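Local coordinates for protein BauA (Acinetobacter baumannii, PDB 6HCP) that is the outer-membrane receptor for ferric preacinetobactin and probably carries this iron-loaded siderophore across the outer membrane in a TonB-dependent manner, at residues Lys75-Asp79 against Ile80-Ile84; Thr179-Ser182 against Asp183-Gly187; Thr428-Phe431 against Ala432-Val436. All blocks are in the same frame, centred on the assembly; numbering follows the deposited sequence.

Contact 1 (Lys75-Asp79 against Ile80-Ile84)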
ATOM      1  N   LYS A  75       8.680  18.889   4.907  1.00 28.34           N
ATOM      2  CA  LYS A  75       8.608  17.571   5.557  1.00 25.11           C
ATOM      3  C   LYS A  75       7.264  17.361   6.265  1.00 27.33           C
ATOM      4  O   LYS A  75       6.962  16.244   6.735  1.00 26.68           O
ATOM      5  CB  LYS A  75       9.763  17.429   6.565  1.00 27.21           C
ATOM      6  CG  LYS A  75      11.153  17.547   5.974  1.00 25.40           C
ATOM      7  CD  LYS A  75      11.485  16.501   4.907  1.00 32.75           C
ATOM      8  CE  LYS A  75      11.601  15.115   5.509  1.00 36.16           C
ATOM      9  NZ  LYS A  75      11.957  14.072   4.516  1.00 35.90           N
ATOM     10  N   GLN A  76       6.491  18.440   6.441  1.00 25.52           N
ATOM     11  CA  GLN A  76       5.318  18.434   7.352  1.00 29.30           C
ATOM     12  C   GLN A  76       5.755  17.929   8.743  1.00 26.21           C
ATOM     13  O   GLN A  76       5.051  17.152   9.406  1.00 26.11           O
ATOM     14  CB  GLN A  76       4.158  17.600   6.775  1.00 29.30           C
ATOM     15  CG  GLN A  76       3.781  17.964   5.337  1.00 28.04           C
ATOM     16  CD  GLN A  76       2.434  17.402   4.915  1.00 27.19           C
ATOM     17  OE1 GLN A  76       1.426  17.587   5.579  1.00 29.75           O
ATOM     18  NE2 GLN A  76       2.442  16.573   3.887  1.00 28.77           N
ATOM     19  N   ALA A  77       6.908  18.416   9.201  1.00 25.59           N
ATOM     20  CA  ALA A  77       7.513  17.979  10.447  1.00 28.12           C
ATOM     21  C   ALA A  77       6.625  18.372  11.632  1.00 27.76           C
ATOM     22  O   ALA A  77       6.208  19.534  11.779  1.00 28.74           O
ATOM     23  CB  ALA A  77       8.900  18.571  10.570  1.00 28.85           C
ATOM     24  N   LYS A  78       6.369  17.394  12.493  1.00 25.78           N
ATOM     25  CA  LYS A  78       5.490  17.534  13.638  1.00 26.77           C
ATOM     26  C   LYS A  78       6.310  17.760  14.923  1.00 27.65           C
ATOM     27  O   LYS A  78       5.755  18.064  15.971  1.00 28.97           O
ATOM     28  CB  LYS A  78       4.634  16.274  13.756  1.00 31.10           C
ATOM     29  CG  LYS A  78       3.761  15.948  12.544  1.00 36.39           C
ATOM     30  CD  LYS A  78       2.452  16.727  12.508  1.00 33.05           C
ATOM     31  CE  LYS A  78       1.566  16.426  11.305  1.00 29.86           C
ATOM     32  NZ  LYS A  78       2.143  16.970  10.052  1.00 31.19           N
ATOM     33  N   ASP A  79       7.622  17.506  14.858  1.00 24.92           N
ATOM     34  CA  ASP A  79       8.506  17.686  16.004  1.00 26.35           C
ATOM     35  C   ASP A  79       9.933  17.886  15.491  1.00 25.94           C
ATOM     36  O   ASP A  79      10.163  17.923  14.290  1.00 25.96           O
ATOM     37  CB  ASP A  79       8.367  16.528  17.000  1.00 27.57           C
ATOM     38  CG  ASP A  79       8.818  15.168  16.489  1.00 30.63           C
ATOM     39  OD1 ASP A  79       9.607  15.134  15.537  1.00 31.17           O
ATOM     40  OD2 ASP A  79       8.320  14.150  17.018  1.00 37.36           O
ATOM     41  N   ILE A  80      10.867  18.179  16.404  1.00 25.43           N
ATOM     42  CA  ILE A  80      12.200  18.563  16.004  1.00 24.15           C
ATOM     43  C   ILE A  80      12.931  17.366  15.384  1.00 21.08           C
ATOM     44  O   ILE A  80      13.681  17.527  14.430  1.00 22.36           O
ATOM     45  CB  ILE A  80      12.975  19.164  17.190  1.00 27.71           C
ATOM     46  CG1 ILE A  80      12.308  20.454  17.674  1.00 26.77           C
ATOM     47  CG2 ILE A  80      14.417  19.388  16.786  1.00 27.89           C
ATOM     48  CD1 ILE A  80      12.102  21.488  16.580  1.00 34.14           C
ATOM     49  N   THR A  81      12.634  16.161  15.886  1.00 25.16           N
ATOM     50  CA  THR A  81      13.254  14.924  15.363  1.00 25.91           C
ATOM     51  C   THR A  81      13.012  14.807  13.851  1.00 27.58           C
ATOM     52  O   THR A  81      13.901  14.437  13.092  1.00 25.62           O
ATOM     53  CB  THR A  81      12.702  13.682  16.075  1.00 27.77           C
ATOM     54  OG1 THR A  81      12.981  13.805  17.472  1.00 27.70           O
ATOM     55  CG2 THR A  81      13.313  12.403  15.546  1.00 32.88           C
ATOM     56  N   GLU A  82      11.778  15.105  13.435  1.00 25.45           N
ATOM     57  CA  GLU A  82      11.350  14.974  12.032  1.00 28.50           C
ATOM     58  C   GLU A  82      12.036  16.022  11.156  1.00 29.86           C
ATOM     59  O   GLU A  82      12.038  15.879   9.939  1.00 32.25           O
ATOM     60  CB  GLU A  82       9.829  15.099  11.930  1.00 29.22           C
ATOM     61  CG  GLU A  82       9.127  13.872  12.471  1.00 32.73           C
ATOM     62  CD  GLU A  82       7.612  13.864  12.371  1.00 33.75           C
ATOM     63  OE1 GLU A  82       7.043  14.724  11.671  1.00 33.44           O
ATOM     64  OE2 GLU A  82       7.016  12.958  12.963  1.00 35.90           O
ATOM     65  N   VAL A  83      12.642  17.048  11.770  1.00 24.23           N
ATOM     66  CA  VAL A  83      13.480  17.967  11.044  1.00 23.78           C
ATOM     67  C   VAL A  83      14.919  17.449  10.981  1.00 24.33           C
ATOM     68  O   VAL A  83      15.546  17.477   9.926  1.00 28.21           O
ATOM     69  CB  VAL A  83      13.440  19.382  11.658  1.00 25.45           C
ATOM     70  CG1 VAL A  83      14.287  20.337  10.850  1.00 28.29           C
ATOM     71  CG2 VAL A  83      12.020  19.912  11.791  1.00 27.94           C
ATOM     72  N   ILE A  84      15.513  17.147  12.144  1.00 25.78           N
ATOM     73  CA  ILE A  84      16.981  17.032  12.209  1.00 24.51           C
ATOM     74  C   ILE A  84      17.472  15.611  11.896  1.00 25.31           C
ATOM     75  O   ILE A  84      18.652  15.442  11.567  1.00 27.45           O
ATOM     76  CB  ILE A  84      17.528  17.521  13.564  1.00 24.65           C
ATOM     77  CG1 ILE A  84      17.092  16.614  14.719  1.00 23.64           C
ATOM     78  CG2 ILE A  84      17.129  18.974  13.767  1.00 24.93           C
ATOM     79  CD1 ILE A  84      17.747  16.959  16.054  1.00 27.90           C
TER
HETATM   80  O   HOH W   1       7.740  14.724   9.063  1.00 34.22           O
HETATM   81  O   HOH W   2       8.440  12.062  15.100  1.00 43.44           O

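Contact 2 (Thr179-Ser182 against Asp183-Gly187). With C8E ((hydroxyethyloxy)tri(ethyloxy)octane), chain B.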
ATOM      1  N   THR A 179      -3.985  20.800   7.832  1.00 30.02           N
ATOM      2  CA  THR A 179      -3.201  19.574   7.907  1.00 31.64           C
ATOM      3  C   THR A 179      -4.126  18.387   8.171  1.00 26.06           C
ATOM      4  O   THR A 179      -5.075  18.449   8.964  1.00 27.87           O
ATOM      5  CB  THR A 179      -2.062  19.655   8.948  1.00 29.23           C
ATOM      6  OG1 THR A 179      -2.556  19.751  10.282  1.00 30.38           O
ATOM      7  CG2 THR A 179      -1.141  20.825   8.710  1.00 34.06           C
ATOM      8  N   TYR A 180      -3.674  17.249   7.641  1.00 28.50           N
ATOM      9  CA  TYR A 180      -4.172  15.937   7.953  1.00 29.57           C
ATOM     10  C   TYR A 180      -2.969  15.009   8.199  1.00 25.77           C
ATOM     11  O   TYR A 180      -1.955  15.079   7.502  1.00 26.63           O
ATOM     12  CB  TYR A 180      -5.041  15.418   6.797  1.00 29.10           C
ATOM     13  CG  TYR A 180      -5.239  13.932   6.762  1.00 24.16           C
ATOM     14  CD1 TYR A 180      -6.264  13.314   7.450  1.00 27.00           C
ATOM     15  CD2 TYR A 180      -4.367  13.129   6.053  1.00 27.19           C
ATOM     16  CE1 TYR A 180      -6.424  11.936   7.421  1.00 27.52           C
ATOM     17  CE2 TYR A 180      -4.512  11.757   6.012  1.00 28.70           C
ATOM     18  CZ  TYR A 180      -5.561  11.158   6.677  1.00 27.20           C
ATOM     19  OH  TYR A 180      -5.642   9.791   6.626  1.00 30.76           O
ATOM     20  N   MET A 181      -3.144  14.111   9.164  1.00 26.37           N
ATOM     21  CA  MET A 181      -2.264  12.987   9.333  1.00 26.93           C
ATOM     22  C   MET A 181      -3.127  11.765   9.635  1.00 22.11           C
ATOM     23  O   MET A 181      -4.094  11.840  10.376  1.00 26.09           O
ATOM     24  CB  MET A 181      -1.253  13.220  10.469  1.00 25.06           C
ATOM     25  CG  MET A 181      -0.361  12.018  10.726  1.00 27.07           C
ATOM     26  SD  MET A 181       1.047  12.399  11.845  1.00 30.16           S
ATOM     27  CE  MET A 181       0.232  12.967  13.330  1.00 31.08           C
ATOM     28  N   SER A 182      -2.799  10.638   9.004  1.00 24.41           N
ATOM     29  CA  SER A 182      -3.566   9.412   9.214  1.00 26.28           C
ATOM     30  C   SER A 182      -3.472   8.989  10.680  1.00 28.40           C
ATOM     31  O   SER A 182      -2.474   9.298  11.354  1.00 28.08           O
ATOM     32  CB  SER A 182      -3.095   8.328   8.274  1.00 28.28           C
ATOM     33  OG  SER A 182      -1.736   7.984   8.490  1.00 25.85           O
ATOM     34  N   ASP A 183      -4.536   8.380  11.219  1.00 28.25           N
ATOM     35  CA  ASP A 183      -5.761   8.009  10.514  1.00 28.17           C
ATOM     36  C   ASP A 183      -6.764   9.174  10.439  1.00 33.94           C
ATOM     37  O   ASP A 183      -7.644   9.169   9.566  1.00 34.04           O
ATOM     38  CB  ASP A 183      -6.435   6.827  11.209  1.00 27.58           C
ATOM     39  CG  ASP A 183      -5.784   5.487  10.932  1.00 31.22           C
ATOM     40  OD1 ASP A 183      -5.074   5.412   9.940  1.00 31.20           O
ATOM     41  OD2 ASP A 183      -6.037   4.540  11.705  1.00 35.38           O
ATOM     42  N   ALA A 184      -6.815  10.042  11.453  1.00 26.75           N
ATOM     43  CA  ALA A 184      -7.867  11.083  11.489  1.00 29.80           C
ATOM     44  C   ALA A 184      -7.439  12.322  12.284  1.00 25.48           C
ATOM     45  O   ALA A 184      -8.223  12.862  13.063  1.00 29.90           O
ATOM     46  CB  ALA A 184      -9.157  10.500  12.032  1.00 29.76           C
ATOM     47  N   GLN A 185      -6.186  12.752  12.111  1.00 27.59           N
ATOM     48  CA  GLN A 185      -5.719  13.951  12.795  1.00 27.45           C
ATOM     49  C   GLN A 185      -5.864  15.150  11.861  1.00 25.50           C
ATOM     50  O   GLN A 185      -5.270  15.188  10.801  1.00 27.86           O
ATOM     51  CB  GLN A 185      -4.257  13.852  13.233  1.00 26.81           C
ATOM     52  CG  GLN A 185      -3.918  14.938  14.243  1.00 27.44           C
ATOM     53  CD  GLN A 185      -2.446  15.240  14.329  1.00 32.06           C
ATOM     54  OE1 GLN A 185      -1.805  15.536  13.323  1.00 28.18           O
ATOM     55  NE2 GLN A 185      -1.930  15.234  15.557  1.00 27.50           N
ATOM     56  N   PHE A 186      -6.639  16.142  12.299  1.00 29.73           N
ATOM     57  CA  PHE A 186      -6.838  17.340  11.522  1.00 30.49           C
ATOM     58  C   PHE A 186      -6.291  18.537  12.291  1.00 26.48           C
ATOM     59  O   PHE A 186      -6.461  18.625  13.495  1.00 28.90           O
ATOM     60  CB  PHE A 186      -8.323  17.569  11.239  1.00 29.38           C
ATOM     61  CG  PHE A 186      -8.903  16.523  10.326  1.00 28.47           C
ATOM     62  CD1 PHE A 186      -8.735  16.623   8.952  1.00 35.33           C
ATOM     63  CD2 PHE A 186      -9.519  15.407  10.848  1.00 31.00           C
ATOM     64  CE1 PHE A 186      -9.202  15.620   8.114  1.00 40.95           C
ATOM     65  CE2 PHE A 186     -10.043  14.440  10.003  1.00 36.82           C
ATOM     66  CZ  PHE A 186      -9.848  14.531   8.650  1.00 31.79           C
ATOM     67  N   GLY A 187      -5.804  19.527  11.549  1.00 28.61           N
ATOM     68  CA  GLY A 187      -5.296  20.717  12.201  1.00 31.02           C
ATOM     69  C   GLY A 187      -5.229  21.901  11.275  1.00 31.25           C
ATOM     70  O   GLY A 187      -5.529  21.830  10.073  1.00 28.51           O
TER
HETATM   71  C1  C8E B 831     -12.896  19.006   5.173  1.00 66.18           C
HETATM   72  C2  C8E B 831     -13.056  17.523   5.415  1.00 61.27           C
HETATM   73  C3  C8E B 831     -12.428  17.079   6.736  1.00 57.64           C
HETATM   74  C4  C8E B 831     -12.805  18.005   7.879  1.00 57.50           C
HETATM   75  C5  C8E B 831     -12.637  17.348   9.241  1.00 58.21           C
HETATM   76  C6  C8E B 831     -13.057  18.321  10.335  1.00 66.23           C
HETATM   77  C7  C8E B 831     -12.546  17.937  11.723  1.00 71.16           C
HETATM   78  C8  C8E B 831     -13.070  16.570  12.142  1.00 82.17           C
HETATM   79  O9  C8E B 831     -13.813  16.668  13.356  1.00106.59           O
HETATM   80  O   HOH W   3      -3.100  17.143  11.289  1.00 30.68           O
HETATM   81  O   HOH W   4      -7.599   8.009   7.325  1.00 42.48           O

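Contact 3 (Thr428-Phe431 against Ala432-Val436)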
ATOM      1  N   THR A 428      38.978  34.791  18.676  1.00 30.61           N
ATOM      2  CA  THR A 428      39.309  34.223  17.392  1.00 29.81           C
ATOM      3  C   THR A 428      40.326  35.155  16.714  1.00 27.56           C
ATOM      4  O   THR A 428      40.026  36.312  16.468  1.00 31.52           O
ATOM      5  CB  THR A 428      38.073  34.031  16.495  1.00 33.30           C
ATOM      6  OG1 THR A 428      37.136  33.148  17.112  1.00 31.58           O
ATOM      7  CG2 THR A 428      38.442  33.465  15.141  1.00 35.19           C
ATOM      8  N   LEU A 429      41.527  34.623  16.486  1.00 32.63           N
ATOM      9  CA  LEU A 429      42.611  35.302  15.828  1.00 30.42           C
ATOM     10  C   LEU A 429      42.593  34.894  14.354  1.00 32.05           C
ATOM     11  O   LEU A 429      42.749  33.705  14.068  1.00 33.38           O
ATOM     12  CB  LEU A 429      43.932  34.892  16.478  1.00 33.13           C
ATOM     13  CG  LEU A 429      44.145  35.313  17.931  1.00 34.03           C
ATOM     14  CD1 LEU A 429      43.387  34.407  18.889  1.00 39.51           C
ATOM     15  CD2 LEU A 429      45.615  35.267  18.269  1.00 35.13           C
ATOM     16  N   SER A 430      42.526  35.892  13.456  1.00 35.56           N
ATOM     17  CA  SER A 430      42.516  35.654  11.987  1.00 35.30           C
ATOM     18  C   SER A 430      43.798  36.206  11.356  1.00 34.51           C
ATOM     19  O   SER A 430      44.057  37.395  11.488  1.00 34.46           O
ATOM     20  CB  SER A 430      41.310  36.271  11.337  1.00 41.72           C
ATOM     21  OG  SER A 430      40.115  35.789  11.922  1.00 44.13           O
ATOM     22  N   PHE A 431      44.606  35.286  10.808  1.00 35.64           N
ATOM     23  CA  PHE A 431      45.903  35.524  10.168  1.00 41.53           C
ATOM     24  C   PHE A 431      45.730  35.451   8.644  1.00 52.97           C
ATOM     25  O   PHE A 431      44.828  34.749   8.145  1.00 39.53           O
ATOM     26  CB  PHE A 431      46.919  34.441  10.545  1.00 39.36           C
ATOM     27  CG  PHE A 431      47.146  34.216  12.017  1.00 46.83           C
ATOM     28  CD1 PHE A 431      46.228  33.507  12.782  1.00 39.10           C
ATOM     29  CD2 PHE A 431      48.320  34.648  12.623  1.00 48.26           C
ATOM     30  CE1 PHE A 431      46.513  33.176  14.100  1.00 43.44           C
ATOM     31  CE2 PHE A 431      48.572  34.384  13.962  1.00 47.82           C
ATOM     32  CZ  PHE A 431      47.657  33.664  14.707  1.00 44.29           C
ATOM     33  N   ALA A 432      46.647  36.102   7.919  1.00 46.37           N
ATOM     34  CA  ALA A 432      46.878  35.868   6.475  1.00 42.82           C
ATOM     35  C   ALA A 432      45.611  36.177   5.680  1.00 39.47           C
ATOM     36  O   ALA A 432      45.061  35.298   4.998  1.00 45.27           O
ATOM     37  CB  ALA A 432      47.322  34.449   6.252  1.00 46.67           C
ATOM     38  N   GLN A 433      45.074  37.376   5.900  1.00 45.51           N
ATOM     39  CA  GLN A 433      43.872  37.841   5.218  1.00 52.18           C
ATOM     40  C   GLN A 433      42.723  36.864   5.466  1.00 62.46           C
ATOM     41  O   GLN A 433      41.979  36.515   4.543  1.00 53.40           O
ATOM     42  CB  GLN A 433      44.149  38.003   3.725  1.00 60.33           C
ATOM     43  CG  GLN A 433      45.106  39.147   3.428  1.00 71.98           C
ATOM     44  CD  GLN A 433      45.935  38.883   2.200  1.00 80.85           C
ATOM     45  OE1 GLN A 433      46.499  37.804   2.030  1.00 92.70           O
ATOM     46  NE2 GLN A 433      46.010  39.877   1.332  1.00 75.27           N
ATOM     47  N   ASP A 434      42.595  36.445   6.730  1.00 54.36           N
ATOM     48  CA  ASP A 434      41.439  35.721   7.240  1.00 46.36           C
ATOM     49  C   ASP A 434      41.421  34.272   6.732  1.00 37.17           C
ATOM     50  O   ASP A 434      40.457  33.549   6.985  1.00 42.89           O
ATOM     51  CB  ASP A 434      40.147  36.470   6.916  1.00 53.26           C
ATOM     52  CG  ASP A 434      40.017  37.782   7.672  1.00 68.82           C
ATOM     53  OD1 ASP A 434      40.868  38.039   8.556  1.00 70.24           O
ATOM     54  OD2 ASP A 434      39.123  38.567   7.315  1.00 76.28           O
ATOM     55  N   LYS A 435      42.558  33.776   6.234  1.00 35.63           N
ATOM     56  CA  LYS A 435      42.617  32.413   5.713  1.00 39.79           C
ATOM     57  C   LYS A 435      42.922  31.400   6.828  1.00 37.62           C
ATOM     58  O   LYS A 435      42.833  30.197   6.593  1.00 35.45           O
ATOM     59  CB  LYS A 435      43.641  32.307   4.579  1.00 44.84           C
ATOM     60  CG  LYS A 435      43.197  32.968   3.278  1.00 50.03           C
ATOM     61  CD  LYS A 435      44.067  32.620   2.088  1.00 56.87           C
ATOM     62  CE  LYS A 435      45.446  33.239   2.156  1.00 75.92           C
ATOM     63  NZ  LYS A 435      45.967  33.551   0.803  1.00 95.77           N
ATOM     64  N   VAL A 436      43.466  31.877   7.951  1.00 35.29           N
ATOM     65  CA  VAL A 436      43.779  31.009   9.086  1.00 38.08           C
ATOM     66  C   VAL A 436      43.143  31.619  10.335  1.00 39.98           C
ATOM     67  O   VAL A 436      43.346  32.796  10.618  1.00 38.79           O
ATOM     68  CB  VAL A 436      45.292  30.807   9.272  1.00 39.40           C
ATOM     69  CG1 VAL A 436      45.589  29.872  10.441  1.00 39.69           C
ATOM     70  CG2 VAL A 436      45.948  30.284   8.004  1.00 45.49           C
TER
HETATM   71  O   HOH W   5      43.598  38.541   8.931  1.00 51.78           O

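Contact 1 (Lys75-Asp79 against Ile80-Ile84)
Glu82 OE1 is gripped twice: the backbone amide Lys78 N donates to it over 2.9 Å, and a water does so as well. That water's oxygen stands 2.7 Å from Glu82 OE1, and it donates its other proton to the carbonyl of Lys75. The amide arrives from above the carboxylate plane, about 53° out of it. Glu82 can bridge back over four residues because its chain is extended beyond CG (chi2 -178°), with CB and CG laid beside Asp79. The return bond runs the other way. Glu82 N donates to Asp79 OD1 at 3.0 Å, pointing nearly down the C-O axis, a bond by which the Asp79 side chain caps the turn leading into the short helix 81-84. Asp79 reaches this amide with CG held between its own N and carbonyl carbon (chi1 65°). The two acids come close, 4.3 Å from Asp79 OD1 to Glu82 OE2, and a second water donating to Asp79 OD2 and Glu82 OE2 probably eases their mutual repulsion. Alongside these polar bonds, Ala77 CB packs on Val83 CG2 at 3.6 Å, while Val83 also leans on Val138. Lys78 folds back along its own segment, and its NZ donates to Gln76 O at 3.0 Å. Gln76 itself, the first residue past helix 69-75, has positive phi and ends that helix in a Schellman motif; its amide group bonds to Asn672 of the barrel. The crossed pair of bonds recalls a capping box, except that the glutamate takes the amide one residue before the capping aspartate. A Schellman finish followed three residues on by an aspartate-capped start is thus the way this plug domain links two short helices.

Contact 2 (Thr179-Ser182 against Asp183-Gly187)
Strands 179-181 and 184-187 run antiparallel, 163° between their directions and 4.7 Å between axes, and are joined through Ser182 and a cis peptide bond before Asp183. Thr179 with Gly187 and Met181 with Gln185 are hydrogen-bonded pairs; in the second, Gln185 N meets Met181 O at 2.9 Å nearly in line with the carbonyl. Tyr180 and Phe186 form the non-hydrogen-bonded pair between them, where Tyr180 CA approaches Gln185 O at 3.1 Å in a CA-H...O contact. This hairpin opens the beta-barrel, and its side chains alternate between the lumen and the outer surface, as in transmembrane beta-barrels. Met181 and Gln185 turn inward, both touching Lys78 of the plug. With chi3 bent to 59°, Met181 brings its CE to 3.3 Å from Gln185 OE1, while a water donates to that same oxygen and hydrogen-bonds to Thr179 OG1; Gln185 NE2 binds Lys222 O. On the outward face, Tyr180 CD1 touches Phe186 CE1 at 3.8 Å, the rings inclined at 52°. The detergent C8E lays its alkyl chain over one face of Phe186, C5 standing 3.7 Å above the ring centre. At the turn, a water in the plane of the Tyr180 ring accepts from Tyr180 OH and donates to Asp183 O. The carboxylate of Asp183 forms a salt bridge with Lys679 of a second subunit, whose Leu652 also packs on Tyr180.

Contact 3 (Thr428-Phe431 against Ala432-Val436)
A tight beta hairpin turn at the surface makes this local contact, joining strand 412-431 to strand 436-451 at what is probably the periplasmic rim of the barrel, where receptors of this family have short turns. Phe431 and Val436 close the ladder as a hydrogen-bonded pair: Phe431 N donates to Val436 O at 2.8 Å, nearly straight at 164°, and Val436 N returns a longer bond of 3.2 Å to Phe431 O. Lys435 N adds a weak bond to that same oxygen, so Lys435 and Val436 both face Phe431 in a classic beta bulge. The connection itself, Ala432 to Lys435, is a type I' turn that shares Lys435 with the bulge, with positive phi at Gln433 and Asp434. Asp434 folds back with CG beside its own N (chi1 -68°), setting OD1 3.3 Å from Ser430 CB. A water then donates to both Ser430 O and Asp434 OD1, tying the turn to the strand. The Phe431 ring is turned edge-on to Val436 O, which lies in its plane 3.7 Å from CD1. Around the hairpin, strand 361-381 flanks strand 412-431, with Val361 against Leu429 and Phe431, while Lys435 bonds through its backbone to Lys473.

In the fold
Plug and barrel meet where contacts 1 and 2 touch: their centres lie about 16 Å apart, and Lys78 CE of contact 1 sits 4.0 Å from Gln185 OE1 and 4.1 Å from Met181 SD of contact 2. Through Lys78 the plug turn at 75-84 therefore touches the inward face of the first barrel hairpin, whose outward face carries detergent and a second subunit. Contact 3 is remote from both, its centre about 37 Å from that of contact 1 and about 52 Å from that of contact 2, on the opposite side of the chain's centre from contact 2. Together they illustrate how one receptor combines a plugged lumen, a lipid-facing wall and a short turn at the rim.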